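PDB 4EIU: uncharacterized hypothetical protein from Bacteroides uniformis, which is of unknown function, a DUF3823 family member whose N-terminal domain belongs to the transthyretin clan of beta-sandwich folds. Local coordinates for residues I66-R74 against G95-G103. Sequence-based numbering, arbitrary orientation.
Sequences IFKGEYNVR and GSVNTEISG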
loop_
_atom_site.group_PDB
_atom_site.type_symbol
_atom_site.label_atom_id
_atom_site.label_comp_id
_atom_site.label_asym_id
_atom_site.label_seq_id
_atom_site.Cartn_x
_atom_site.Cartn_y
_atom_site.Cartn_z
ATOM N N ILE A 66 10.330 -9.950 19.784
ATOM C CA ILE A 66 9.707 -8.882 20.613
ATOM C C ILE A 66 9.983 -9.159 22.094
ATOM O O ILE A 66 9.792 -10.295 22.581
ATOM C CB ILE A 66 8.178 -8.751 20.407
ATOM C CG1 ILE A 66 7.778 -8.672 18.936
ATOM C CG2 ILE A 66 7.639 -7.510 21.146
ATOM C CD1 ILE A 66 8.466 -7.603 18.164
ATOM N N PHE A 67 10.517 -8.173 22.814
ATOM C CA PHE A 67 10.613 -8.299 24.289
ATOM C C PHE A 67 9.220 -8.249 24.909
ATOM O O PHE A 67 8.443 -7.338 24.578
ATOM C CB PHE A 67 11.394 -7.150 24.895
ATOM C CG PHE A 67 12.863 -7.182 24.618
ATOM C CD1 PHE A 67 13.693 -8.094 25.273
ATOM C CD2 PHE A 67 13.448 -6.214 23.790
ATOM C CE1 PHE A 67 15.061 -8.095 25.043
ATOM C CE2 PHE A 67 14.826 -6.212 23.564
ATOM C CZ PHE A 67 15.627 -7.148 24.196
ATOM N N LYS A 68 8.918 -9.169 25.825
ATOM C CA LYS A 68 7.579 -9.254 26.446
ATOM C C LYS A 68 7.285 -7.914 27.084
ATOM O O LYS A 68 8.145 -7.372 27.770
ATOM C CB LYS A 68 7.525 -10.371 27.501
ATOM C CG LYS A 68 6.162 -10.620 28.158
ATOM C CD LYS A 68 6.208 -11.794 29.144
ATOM C CE LYS A 68 5.305 -11.587 30.367
ATOM N NZ LYS A 68 3.845 -11.596 30.040
ATOM N N GLY A 69 6.106 -7.361 26.808
ATOM C CA GLY A 69 5.655 -6.162 27.494
ATOM C C GLY A 69 4.467 -5.546 26.798
ATOM O O GLY A 69 3.821 -6.201 26.008
ATOM N N GLU A 70 4.192 -4.287 27.121
ATOM C CA GLU A 70 3.068 -3.549 26.573
ATOM C C GLU A 70 3.551 -2.626 25.477
ATOM O O GLU A 70 4.519 -1.881 25.661
ATOM C CB GLU A 70 2.406 -2.687 27.665
ATOM C CG GLU A 70 1.832 -3.468 28.838
ATOM C CD GLU A 70 0.388 -3.914 28.630
ATOM O OE1 GLU A 70 -0.312 -3.361 27.739
ATOM O OE2 GLU A 70 -0.057 -4.812 29.386
ATOM N N TYR A 71 2.822 -2.616 24.376
ATOM C CA TYR A 71 3.277 -1.949 23.163
ATOM C C TYR A 71 2.174 -1.136 22.539
ATOM O O TYR A 71 1.000 -1.522 22.592
ATOM C CB TYR A 71 3.766 -2.984 22.130
ATOM C CG TYR A 71 5.138 -3.553 22.463
ATOM C CD1 TYR A 71 5.270 -4.632 23.302
ATOM C CD2 TYR A 71 6.303 -2.967 21.950
ATOM C CE1 TYR A 71 6.527 -5.150 23.616
ATOM C CE2 TYR A 71 7.562 -3.483 22.256
ATOM C CZ TYR A 71 7.660 -4.565 23.090
ATOM O OH TYR A 71 8.897 -5.058 23.420
ATOM N N ASN A 72 2.582 -0.046 21.904
ATOM C CA ASN A 72 1.809 0.618 20.877
ATOM C C ASN A 72 2.237 0.052 19.512
ATOM O O ASN A 72 3.438 -0.053 19.217
ATOM C CB ASN A 72 2.084 2.131 20.933
ATOM C CG ASN A 72 1.308 2.910 19.896
ATOM O OD1 ASN A 72 1.870 3.302 18.857
ATOM N ND2 ASN A 72 0.023 3.151 20.164
ATOM N N VAL A 73 1.253 -0.280 18.691
ATOM C CA VAL A 73 1.462 -0.830 17.380
ATOM C C VAL A 73 0.816 0.147 16.407
ATOM O O VAL A 73 -0.390 0.337 16.415
ATOM C CB VAL A 73 0.858 -2.255 17.246
ATOM C CG1 VAL A 73 1.131 -2.828 15.840
ATOM C CG2 VAL A 73 1.423 -3.187 18.366
ATOM N N ARG A 74 1.638 0.790 15.606
ATOM C CA ARG A 74 1.219 1.786 14.642
ATOM C C ARG A 74 1.544 1.320 13.226
ATOM O O ARG A 74 2.670 0.913 12.984
ATOM C CB ARG A 74 2.004 3.082 14.918
ATOM C CG ARG A 74 1.770 4.130 13.843
ATOM C CD ARG A 74 2.517 5.434 14.096
ATOM N NE ARG A 74 2.391 6.237 12.874
ATOM C CZ ARG A 74 2.438 7.565 12.823
ATOM N NH1 ARG A 74 2.596 8.306 13.937
ATOM N NH2 ARG A 74 2.302 8.154 11.653
ATOM N N GLY A 95 -5.589 6.178 16.153
ATOM C CA GLY A 95 -6.184 4.870 15.850
ATOM C C GLY A 95 -5.174 3.731 15.815
ATOM O O GLY A 95 -5.481 2.682 15.285
ATOM N N SER A 96 -3.989 3.935 16.391
ATOM C CA SER A 96 -3.033 2.844 16.658
ATOM C C SER A 96 -3.587 1.928 17.752
ATOM O O SER A 96 -4.565 2.259 18.388
ATOM C CB SER A 96 -1.674 3.409 17.050
ATOM O OG SER A 96 -1.672 4.073 18.318
ATOM N N VAL A 97 -2.945 0.781 17.986
ATOM C CA VAL A 97 -3.487 -0.268 18.867
ATOM C C VAL A 97 -2.524 -0.370 20.033
ATOM O O VAL A 97 -1.313 -0.371 19.824
ATOM C CB VAL A 97 -3.542 -1.622 18.105
ATOM C CG1 VAL A 97 -3.713 -2.809 19.057
ATOM C CG2 VAL A 97 -4.626 -1.591 17.037
ATOM N N ASN A 98 -3.024 -0.432 21.260
ATOM C CA ASN A 98 -2.168 -0.796 22.377
ATOM C C ASN A 98 -2.485 -2.216 22.776
ATOM O O ASN A 98 -3.646 -2.578 22.908
ATOM C CB ASN A 98 -2.348 0.146 23.556
ATOM C CG ASN A 98 -1.910 1.563 23.241
ATOM O OD1 ASN A 98 -0.875 1.807 22.578
ATOM N ND2 ASN A 98 -2.712 2.521 23.698
ATOM N N THR A 99 -1.457 -3.039 22.948
ATOM C CA THR A 99 -1.667 -4.433 23.301
ATOM C C THR A 99 -0.450 -4.943 24.029
ATOM O O THR A 99 0.668 -4.506 23.755
ATOM C CB THR A 99 -1.924 -5.286 22.038
ATOM O OG1 THR A 99 -2.201 -6.627 22.426
ATOM C CG2 THR A 99 -0.725 -5.293 21.062
ATOM N N GLU A 100 -0.678 -5.849 24.969
ATOM C CA GLU A 100 0.369 -6.724 25.472
ATOM C C GLU A 100 0.909 -7.525 24.293
ATOM O O GLU A 100 0.139 -7.914 23.422
ATOM C CB GLU A 100 -0.189 -7.693 26.516
ATOM C CG GLU A 100 0.891 -8.609 27.104
ATOM C CD GLU A 100 0.457 -9.443 28.296
ATOM O OE1 GLU A 100 -0.755 -9.532 28.555
ATOM O OE2 GLU A 100 1.344 -10.013 28.972
ATOM N N ILE A 101 2.221 -7.766 24.250
ATOM C CA ILE A 101 2.778 -8.740 23.283
ATOM C C ILE A 101 3.444 -9.812 24.098
ATOM O O ILE A 101 4.419 -9.523 24.808
ATOM C CB ILE A 101 3.753 -8.134 22.258
ATOM C CG1 ILE A 101 3.034 -7.025 21.462
ATOM C CG2 ILE A 101 4.231 -9.244 21.301
ATOM C CD1 ILE A 101 3.857 -6.348 20.404
ATOM N N SER A 102 2.879 -11.024 24.029
ATOM C CA SER A 102 3.244 -12.160 24.919
ATOM C C SER A 102 2.888 -13.467 24.222
ATOM O O SER A 102 1.790 -13.587 23.696
ATOM C CB SER A 102 2.413 -12.079 26.189
ATOM O OG SER A 102 2.902 -12.953 27.160
ATOM N N GLY A 103 3.783 -14.453 24.212
ATOM C CA GLY A 103 3.537 -15.676 23.412
ATOM C C GLY A 103 3.447 -15.284 21.943
ATOM O O GLY A 103 4.376 -14.665 21.415
#
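Ile-101 packs its CD1 methyl 3.7 Å from CD1 of the Tyr-71 ring, the two side chains meeting at about a right angle, while its CG2 lies 3.8 Å from Ile-66 CG2. With CG1 swung beside its own backbone N (chi1 -59°), the CG1-CD1 branch of Ile-101 meets Tyr-71 and also reaches Ile-66. Val-73 and Thr-99 extend this tight, largely buried face, and the Tyr-71 hydroxyl is tied to Phe-67 O, 2.6 Å from OH to O. Between the faces runs an antiparallel ladder, paired from Val-73/Val-97 to Gly-69/Ile-101; in that last pair Ile-101 N holds Gly-69 O firmly, while the return bond from Gly-69 N to Ile-101 O is weak.

The other face is polar and looser. Asn-72 ND2 spends both hydrogens in its amide plane, on Asn-98 OD1 at 2.9 Å and on Ser-96 OG at 2.7 Å; Asp-94 also bonds that hydroxyl. A leucine at Asn-72 would probably leave Asn-98 OD1 and Ser-96 OG without this shared donor. Farther along, Lys-68 curls to a weak salt bridge with Glu-100 at the exposed end.

In the five-stranded sheet, strand 69-76 lies between strands 35-40 and 91-101, and the apolar face packs against Ile-12 of strand 10-18 and Phe-109 of strand 104-111.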